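Local coordinates for protein 2-C-methyl-D-erythritol 4-phosphate cytidylyltransferase (PDB 1VGW) that probably catalyses the transfer of a cytidylyl group from CTP to 2-C-methyl-D-erythritol 4-phosphate, forming 4-diphosphocytidyl-2-C-methyl-D-erythritol and diphosphate in non-mevalonate isoprenoid biosynthesis, at residues B[36-47]-B[112-123]; B[129-140]-B[201-212]. All coordinates share one frame; numbering follows the deposited sequence.

Contact 1: B[36-47]-B[112-123]; sequences VLEHVLGIFERH and AARCCLPSEALA
H47 and S119 share one water, which lies in the plane of the imidazole at its edge, 2.9 Å from H47 ND1, and also bonds to S119 OG at 3.2 Å. The I43 carbonyl is a third neighbour of this water, but that approach is too short to be read literally. The same imidazole takes a methyl on one face: L122 CD2 stands 3.7 Å from the H47 ring centroid and 25° off the normal, a CH-pi contact over the ring but off its centre. With CG anti to the backbone N (chi1 -156°), H47 carries its ring past the helix end and over the first turn of 119-129, where the imidazole and the leucine branch run antiparallel past one another. L122 presents its other methyl to a second aromatic, CD1 lying 3.9 Å from F44 CE1, and the side chains cross at about a right angle. Further back along helix 36-45 the partners are mostly loop backbone. I43 CD1 rests 3.6 Å from C115 O, and V40 CG2 lies 3.4 Å from R114 O, a carbonyl that also accepts from H110 NE2. C115 turns its thiol toward V36, SG to CG1 at 3.4 Å. The apolar row seats helix 36-45 on the 112-118 loop. From that loop R114 points away, forms salt bridges with D111 and with D144 of the second subunit, and lies near K214, predicted to position the substrate. In the alpha/beta fold, L37, V40 and F44 also touch strand 7-12, F44 reaches strand 52-56, and helix 218-228 closes over C115.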
# COMPACT_ATOMS: atom_id res chain seq x y z
N VAL B 36 1.81 7.70 -19.88
CA VAL B 36 2.39 6.99 -18.73
C VAL B 36 3.64 6.24 -19.23
O VAL B 36 4.70 6.33 -18.66
CB VAL B 36 1.42 5.97 -18.11
CG1 VAL B 36 1.89 5.46 -16.76
CG2 VAL B 36 0.02 6.56 -17.99
N LEU B 37 3.51 5.56 -20.37
CA LEU B 37 4.61 4.84 -20.95
C LEU B 37 5.83 5.74 -21.19
O LEU B 37 6.90 5.46 -20.65
CB LEU B 37 4.26 4.11 -22.25
CG LEU B 37 5.37 3.12 -22.68
CD1 LEU B 37 5.64 2.14 -21.55
CD2 LEU B 37 4.95 2.35 -23.92
N GLU B 38 5.62 6.89 -21.85
CA GLU B 38 6.72 7.81 -22.12
C GLU B 38 7.36 8.28 -20.83
O GLU B 38 8.54 8.58 -20.80
CB GLU B 38 6.27 9.00 -22.94
CG GLU B 38 6.09 8.74 -24.42
CD GLU B 38 5.54 10.00 -25.11
OE1 GLU B 38 6.32 10.90 -25.43
OE2 GLU B 38 4.30 10.04 -25.28
N HIS B 39 6.56 8.39 -19.77
CA HIS B 39 7.09 8.75 -18.47
C HIS B 39 8.01 7.61 -17.95
O HIS B 39 9.01 7.91 -17.32
CB HIS B 39 6.00 8.96 -17.44
CG HIS B 39 5.40 10.32 -17.46
ND1 HIS B 39 6.09 11.43 -17.01
CD2 HIS B 39 4.18 10.75 -17.86
CE1 HIS B 39 5.31 12.50 -17.14
NE2 HIS B 39 4.16 12.11 -17.65
N VAL B 40 7.57 6.37 -18.14
CA VAL B 40 8.35 5.23 -17.69
C VAL B 40 9.67 5.08 -18.48
O VAL B 40 10.71 4.80 -17.88
CB VAL B 40 7.60 3.90 -17.70
CG1 VAL B 40 8.60 2.72 -17.54
CG2 VAL B 40 6.66 3.79 -16.50
N LEU B 41 9.64 5.30 -19.78
CA LEU B 41 10.85 5.18 -20.59
C LEU B 41 11.90 6.20 -20.18
O LEU B 41 13.10 5.90 -20.16
CB LEU B 41 10.53 5.31 -22.07
CG LEU B 41 9.68 4.19 -22.65
CD1 LEU B 41 9.37 4.47 -24.11
CD2 LEU B 41 10.40 2.83 -22.52
N GLY B 42 11.39 7.36 -19.77
CA GLY B 42 12.17 8.48 -19.32
C GLY B 42 13.03 8.15 -18.12
O GLY B 42 14.16 8.65 -18.00
N ILE B 43 12.53 7.33 -17.22
CA ILE B 43 13.30 6.96 -16.02
C ILE B 43 14.50 6.09 -16.36
O ILE B 43 15.56 6.25 -15.77
CB ILE B 43 12.37 6.25 -15.02
CG1 ILE B 43 11.27 7.26 -14.56
CG2 ILE B 43 13.12 5.74 -13.81
CD1 ILE B 43 10.10 6.48 -13.88
N PHE B 44 14.39 5.15 -17.29
CA PHE B 44 15.48 4.27 -17.65
C PHE B 44 16.48 4.90 -18.61
O PHE B 44 17.70 4.81 -18.41
CB PHE B 44 14.93 2.96 -18.26
CG PHE B 44 14.14 2.15 -17.26
CD1 PHE B 44 14.74 1.29 -16.38
CD2 PHE B 44 12.75 2.29 -17.21
CE1 PHE B 44 14.00 0.59 -15.44
CE2 PHE B 44 12.01 1.58 -16.29
CZ PHE B 44 12.62 0.72 -15.41
N GLU B 45 15.98 5.59 -19.66
CA GLU B 45 16.83 6.26 -20.62
C GLU B 45 17.74 7.29 -19.98
O GLU B 45 18.88 7.45 -20.47
CB GLU B 45 16.06 6.82 -21.79
CG GLU B 45 15.46 5.67 -22.64
CD GLU B 45 16.47 5.24 -23.70
OE1 GLU B 45 16.79 4.04 -23.81
OE2 GLU B 45 16.94 6.14 -24.44
N ARG B 46 17.37 7.89 -18.85
CA ARG B 46 18.25 8.84 -18.20
C ARG B 46 19.12 8.23 -17.12
O ARG B 46 19.87 8.95 -16.43
CB ARG B 46 17.43 10.00 -17.61
CG ARG B 46 17.04 9.87 -16.16
CD ARG B 46 16.51 11.20 -15.59
NE ARG B 46 15.05 11.26 -15.71
CZ ARG B 46 14.37 11.33 -16.84
NH1 ARG B 46 14.98 11.38 -18.02
NH2 ARG B 46 13.04 11.31 -16.81
N HIS B 47 19.02 6.94 -16.86
CA HIS B 47 19.79 6.30 -15.80
C HIS B 47 21.08 5.73 -16.33
O HIS B 47 21.09 4.84 -17.20
CB HIS B 47 18.93 5.19 -15.16
CG HIS B 47 19.37 4.89 -13.77
ND1 HIS B 47 18.73 5.42 -12.67
CD2 HIS B 47 20.39 4.15 -13.31
CE1 HIS B 47 19.36 5.03 -11.57
NE2 HIS B 47 20.37 4.25 -11.93
N ALA B 112 4.62 -1.36 -17.14
CA ALA B 112 4.36 -0.16 -17.92
C ALA B 112 3.60 0.92 -17.17
O ALA B 112 3.69 2.12 -17.47
CB ALA B 112 3.47 -0.53 -19.14
N ALA B 113 2.82 0.59 -16.14
CA ALA B 113 2.10 1.55 -15.38
C ALA B 113 2.76 2.00 -14.10
O ALA B 113 2.06 2.71 -13.34
CB ALA B 113 0.68 1.04 -15.06
N ARG B 114 3.97 1.61 -13.77
CA ARG B 114 4.61 2.09 -12.52
C ARG B 114 5.55 3.22 -12.98
O ARG B 114 6.77 3.06 -13.13
CB ARG B 114 5.29 1.01 -11.74
CG ARG B 114 4.47 0.03 -10.95
CD ARG B 114 5.30 -0.94 -10.12
NE ARG B 114 4.56 -2.13 -9.71
CZ ARG B 114 3.96 -2.29 -8.53
NH1 ARG B 114 3.98 -1.34 -7.60
NH2 ARG B 114 3.34 -3.42 -8.24
N CYS B 115 4.94 4.42 -13.13
CA CYS B 115 5.65 5.55 -13.67
C CYS B 115 6.27 6.49 -12.69
O CYS B 115 6.78 7.55 -13.12
CB CYS B 115 4.81 6.33 -14.70
SG CYS B 115 3.23 7.01 -14.07
N CYS B 116 6.32 6.17 -11.43
CA CYS B 116 6.92 7.04 -10.43
C CYS B 116 8.05 6.36 -9.68
O CYS B 116 8.38 6.74 -8.56
CB CYS B 116 5.82 7.50 -9.45
SG CYS B 116 4.61 8.61 -10.28
N LEU B 117 8.67 5.36 -10.32
CA LEU B 117 9.79 4.65 -9.71
C LEU B 117 10.95 5.60 -9.46
O LEU B 117 11.57 6.06 -10.42
CB LEU B 117 10.24 3.56 -10.72
CG LEU B 117 11.63 2.95 -10.43
CD1 LEU B 117 11.55 2.08 -9.19
CD2 LEU B 117 12.20 2.24 -11.63
N PRO B 118 11.28 5.89 -8.22
CA PRO B 118 12.37 6.78 -7.90
C PRO B 118 13.71 6.29 -8.43
O PRO B 118 14.26 5.24 -8.09
CB PRO B 118 12.46 6.78 -6.38
CG PRO B 118 11.47 5.85 -5.88
CD PRO B 118 10.59 5.40 -7.01
N SER B 119 14.42 7.22 -9.08
CA SER B 119 15.76 6.93 -9.57
C SER B 119 16.67 6.31 -8.53
O SER B 119 17.48 5.43 -8.80
CB SER B 119 16.39 8.28 -10.03
OG SER B 119 17.51 7.95 -10.82
N GLU B 120 16.58 6.76 -7.28
CA GLU B 120 17.38 6.21 -6.21
C GLU B 120 17.07 4.73 -5.96
O GLU B 120 17.96 3.94 -5.62
CB GLU B 120 17.12 7.02 -4.92
CG GLU B 120 18.33 7.13 -4.02
CD GLU B 120 18.17 8.10 -2.86
OE1 GLU B 120 18.89 7.92 -1.83
OE2 GLU B 120 17.37 9.06 -2.95
N ALA B 121 15.80 4.36 -6.15
CA ALA B 121 15.33 3.00 -5.94
C ALA B 121 15.91 2.06 -7.00
O ALA B 121 16.24 0.91 -6.75
CB ALA B 121 13.81 2.92 -5.92
N LEU B 122 16.03 2.59 -8.22
CA LEU B 122 16.58 1.84 -9.34
C LEU B 122 18.06 1.54 -9.09
O LEU B 122 18.48 0.38 -9.27
CB LEU B 122 16.37 2.59 -10.64
CG LEU B 122 16.80 2.00 -11.95
CD1 LEU B 122 16.21 0.64 -12.23
CD2 LEU B 122 16.50 2.93 -13.13
N ALA B 123 18.80 2.55 -8.63
CA ALA B 123 20.20 2.43 -8.30
C ALA B 123 20.44 1.34 -7.26
O ALA B 123 21.30 0.46 -7.48
CB ALA B 123 20.78 3.75 -7.82
O HOH W 1 16.56 7.07 -13.74

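Contact 2: B[129-140]-B[201-212]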
# COMPACT_ATOMS: atom_id res chain seq x y z
N ALA B 129 21.10 -6.30 -6.36
CA ALA B 129 20.76 -7.55 -7.06
C ALA B 129 21.56 -7.69 -8.33
O ALA B 129 21.68 -8.78 -8.90
CB ALA B 129 19.25 -7.57 -7.34
N GLY B 130 22.07 -6.58 -8.86
CA GLY B 130 22.81 -6.59 -10.09
C GLY B 130 24.09 -7.43 -10.06
O GLY B 130 24.55 -7.85 -11.13
N ASN B 131 24.64 -7.67 -8.88
CA ASN B 131 25.84 -8.42 -8.66
C ASN B 131 25.65 -9.68 -7.81
O ASN B 131 26.61 -10.09 -7.16
CB ASN B 131 26.95 -7.57 -7.99
CG ASN B 131 27.41 -6.44 -8.88
OD1 ASN B 131 27.99 -6.66 -9.95
ND2 ASN B 131 27.15 -5.21 -8.45
N ALA B 132 24.46 -10.22 -7.75
CA ALA B 132 24.20 -11.45 -7.00
C ALA B 132 23.62 -12.43 -8.02
O ALA B 132 22.58 -12.04 -8.60
CB ALA B 132 23.19 -11.22 -5.89
N ALA B 133 24.13 -13.65 -8.14
CA ALA B 133 23.60 -14.56 -9.16
C ALA B 133 22.11 -14.86 -9.00
O ALA B 133 21.42 -15.26 -9.97
CB ALA B 133 24.43 -15.85 -9.22
N GLU B 134 21.59 -14.83 -7.78
CA GLU B 134 20.20 -15.12 -7.51
C GLU B 134 19.21 -13.98 -7.82
O GLU B 134 18.01 -14.23 -7.82
CB GLU B 134 19.95 -15.59 -6.06
CG GLU B 134 20.20 -14.57 -4.99
CD GLU B 134 21.62 -14.49 -4.48
OE1 GLU B 134 22.58 -14.52 -5.30
OE2 GLU B 134 21.84 -14.34 -3.25
N GLY B 135 19.65 -12.81 -8.25
CA GLY B 135 18.73 -11.75 -8.61
C GLY B 135 18.03 -11.19 -7.38
O GLY B 135 18.37 -11.57 -6.25
N GLY B 136 16.98 -10.41 -7.61
CA GLY B 136 16.33 -9.74 -6.47
C GLY B 136 15.24 -8.79 -6.99
O GLY B 136 15.06 -8.65 -8.19
N ILE B 137 14.37 -8.28 -6.07
CA ILE B 137 13.28 -7.44 -6.50
C ILE B 137 13.10 -6.27 -5.55
O ILE B 137 13.54 -6.30 -4.42
CB ILE B 137 11.93 -8.19 -6.54
CG1 ILE B 137 11.45 -8.50 -5.10
CG2 ILE B 137 11.97 -9.46 -7.37
CD1 ILE B 137 10.13 -9.25 -5.05
N LEU B 138 12.39 -5.25 -6.05
CA LEU B 138 12.06 -4.14 -5.12
C LEU B 138 10.81 -4.61 -4.34
O LEU B 138 10.00 -5.39 -4.89
CB LEU B 138 11.76 -2.84 -5.83
CG LEU B 138 12.90 -2.08 -6.49
CD1 LEU B 138 12.42 -0.77 -7.11
CD2 LEU B 138 14.03 -1.81 -5.52
N ALA B 139 10.72 -4.20 -3.08
CA ALA B 139 9.52 -4.62 -2.30
C ALA B 139 9.46 -3.80 -1.01
O ALA B 139 10.47 -3.11 -0.72
CB ALA B 139 9.61 -6.10 -2.03
N VAL B 140 8.32 -3.72 -0.38
CA VAL B 140 8.14 -2.99 0.88
C VAL B 140 7.47 -3.87 1.94
O VAL B 140 6.55 -4.65 1.66
CB VAL B 140 7.30 -1.70 0.72
CG1 VAL B 140 7.95 -0.75 -0.30
CG2 VAL B 140 5.86 -1.97 0.34
N VAL B 201 16.04 -21.35 -6.21
CA VAL B 201 16.88 -20.16 -6.02
C VAL B 201 16.09 -19.13 -5.19
O VAL B 201 14.93 -18.90 -5.59
CB VAL B 201 17.15 -19.51 -7.40
CG1 VAL B 201 17.93 -18.21 -7.23
CG2 VAL B 201 17.78 -20.43 -8.41
N ARG B 202 16.65 -18.44 -4.26
CA ARG B 202 16.04 -17.45 -3.42
C ARG B 202 16.49 -16.03 -3.73
O ARG B 202 17.55 -15.59 -3.23
CB ARG B 202 16.44 -17.74 -1.97
CG ARG B 202 15.90 -19.09 -1.42
CD ARG B 202 16.25 -19.07 0.09
NE ARG B 202 15.37 -19.90 0.88
CZ ARG B 202 15.35 -19.83 2.22
NH1 ARG B 202 16.12 -18.98 2.87
NH2 ARG B 202 14.57 -20.68 2.86
N PRO B 203 15.67 -15.22 -4.40
CA PRO B 203 16.09 -13.86 -4.78
C PRO B 203 16.19 -12.93 -3.60
O PRO B 203 15.53 -13.16 -2.57
CB PRO B 203 15.06 -13.41 -5.79
CG PRO B 203 14.45 -14.66 -6.30
CD PRO B 203 14.41 -15.59 -5.08
N LEU B 204 17.05 -11.91 -3.68
CA LEU B 204 17.14 -10.94 -2.57
C LEU B 204 15.89 -10.06 -2.53
O LEU B 204 15.22 -9.87 -3.56
CB LEU B 204 18.37 -10.03 -2.70
CG LEU B 204 19.75 -10.60 -2.91
CD1 LEU B 204 20.77 -9.51 -3.25
CD2 LEU B 204 20.26 -11.31 -1.66
N LEU B 205 15.59 -9.46 -1.39
CA LEU B 205 14.52 -8.48 -1.25
C LEU B 205 15.22 -7.11 -1.01
O LEU B 205 15.90 -6.97 0.01
CB LEU B 205 13.56 -8.73 -0.10
CG LEU B 205 12.52 -9.82 -0.29
CD1 LEU B 205 12.06 -10.37 1.06
CD2 LEU B 205 11.31 -9.38 -1.11
N ILE B 206 15.03 -6.19 -1.93
CA ILE B 206 15.61 -4.83 -1.84
C ILE B 206 14.48 -3.80 -1.62
O ILE B 206 13.36 -3.87 -2.16
CB ILE B 206 16.39 -4.52 -3.10
CG1 ILE B 206 17.68 -5.42 -3.13
CG2 ILE B 206 16.79 -3.09 -3.30
CD1 ILE B 206 17.55 -6.40 -4.30
N GLN B 207 14.69 -2.88 -0.71
CA GLN B 207 13.75 -1.86 -0.32
C GLN B 207 13.29 -1.01 -1.48
O GLN B 207 14.10 -0.40 -2.18
CB GLN B 207 14.32 -0.98 0.79
CG GLN B 207 13.45 0.14 1.23
CD GLN B 207 12.13 -0.20 1.89
OE1 GLN B 207 11.92 -1.22 2.58
NE2 GLN B 207 11.19 0.74 1.72
N GLY B 208 11.97 -0.97 -1.71
CA GLY B 208 11.42 -0.17 -2.80
C GLY B 208 11.05 1.23 -2.30
O GLY B 208 11.88 1.93 -1.71
N ASP B 209 9.79 1.62 -2.51
CA ASP B 209 9.32 2.94 -2.11
C ASP B 209 7.81 3.10 -2.24
O ASP B 209 7.19 2.68 -3.21
CB ASP B 209 10.03 3.96 -3.03
CG ASP B 209 9.84 5.39 -2.61
OD1 ASP B 209 10.78 6.00 -2.05
OD2 ASP B 209 8.74 5.94 -2.87
N ALA B 210 7.23 3.92 -1.35
CA ALA B 210 5.82 4.19 -1.32
C ALA B 210 5.29 4.93 -2.55
O ALA B 210 4.10 4.82 -2.87
CB ALA B 210 5.46 5.03 -0.08
N ARG B 211 6.16 5.66 -3.24
CA ARG B 211 5.78 6.38 -4.45
C ARG B 211 5.78 5.47 -5.68
O ARG B 211 5.15 5.82 -6.69
CB ARG B 211 6.75 7.54 -4.75
CG ARG B 211 6.86 8.61 -3.69
CD ARG B 211 8.32 8.81 -3.27
NE ARG B 211 9.10 9.56 -4.20
CZ ARG B 211 10.42 9.64 -4.31
NH1 ARG B 211 10.97 10.40 -5.26
NH2 ARG B 211 11.21 8.97 -3.48
N ASN B 212 6.43 4.31 -5.61
CA ASN B 212 6.52 3.36 -6.74
C ASN B 212 5.23 2.60 -6.94
O ASN B 212 5.20 1.38 -7.23
CB ASN B 212 7.68 2.38 -6.46
CG ASN B 212 8.06 1.49 -7.60
OD1 ASN B 212 7.83 1.79 -8.78
ND2 ASN B 212 8.65 0.33 -7.30
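L138 and I206 pack on one face of a parallel strand pair, and the L138 side chain can be traced atom by atom. Its CB lies 4.1 Å from G208 CA, just past the end of strand 204-207. With CG anti to the carbonyl carbon (chi1 -71°) and chi2 extended (-178°), the fork sends its two methyls to different partners. CD2 sits 3.6 Å from Q207 O and 3.8 Å from I206 CG2, while CD1 meets the amide of N212 at 3.9 Å to ND2. That amide is held by Q167 and T168, so the methyl packs against a group whose donor is already used. I206 extends the same layer the other way, its CD1 3.7 Å from A129 CB. On the reverse face L205 CD2 wedges against A139 CB at 3.8 Å, with I137 beside it. Five backbone bonds zip the strands, alternating in the parallel pattern: I206 N gives to I137 O at 2.9 Å and A139 N to I206 O at 2.8 Å. The axes of the short segments 136-140 and 204-207 are 48° apart in N-to-C direction, consistent with a twisted parallel pair. Backbone bonds from P203 and L205 reach the second subunit, so this part of the sheet takes part in the dimer interface. Strand 136-141 also pairs antiparallel with 163-167 and 169-173, while helix 119-129 lies over the L138 and I206 face.

Overall arrangement
Contact 1 is the more deeply buried, with nine of its fifteen touching residues enclosed; contact 2 runs from interior to dimer interface. Helix 119-129 serves both: it begins within contact 1 and covers one sheet face of contact 2 before the chain enters strand 136-141. Their chemistry follows their places. Helix against loop gives side-chain packing and a water bridge without a clear direct hydrogen bond, whereas strand against strand rests on a regular backbone ladder. Although their centres lie about 16 Å apart, they touch: R114 NH1 probably bonds to N212 O at 3.0 Å, and L117 CD1 meets L138 CD1 at 3.6 Å.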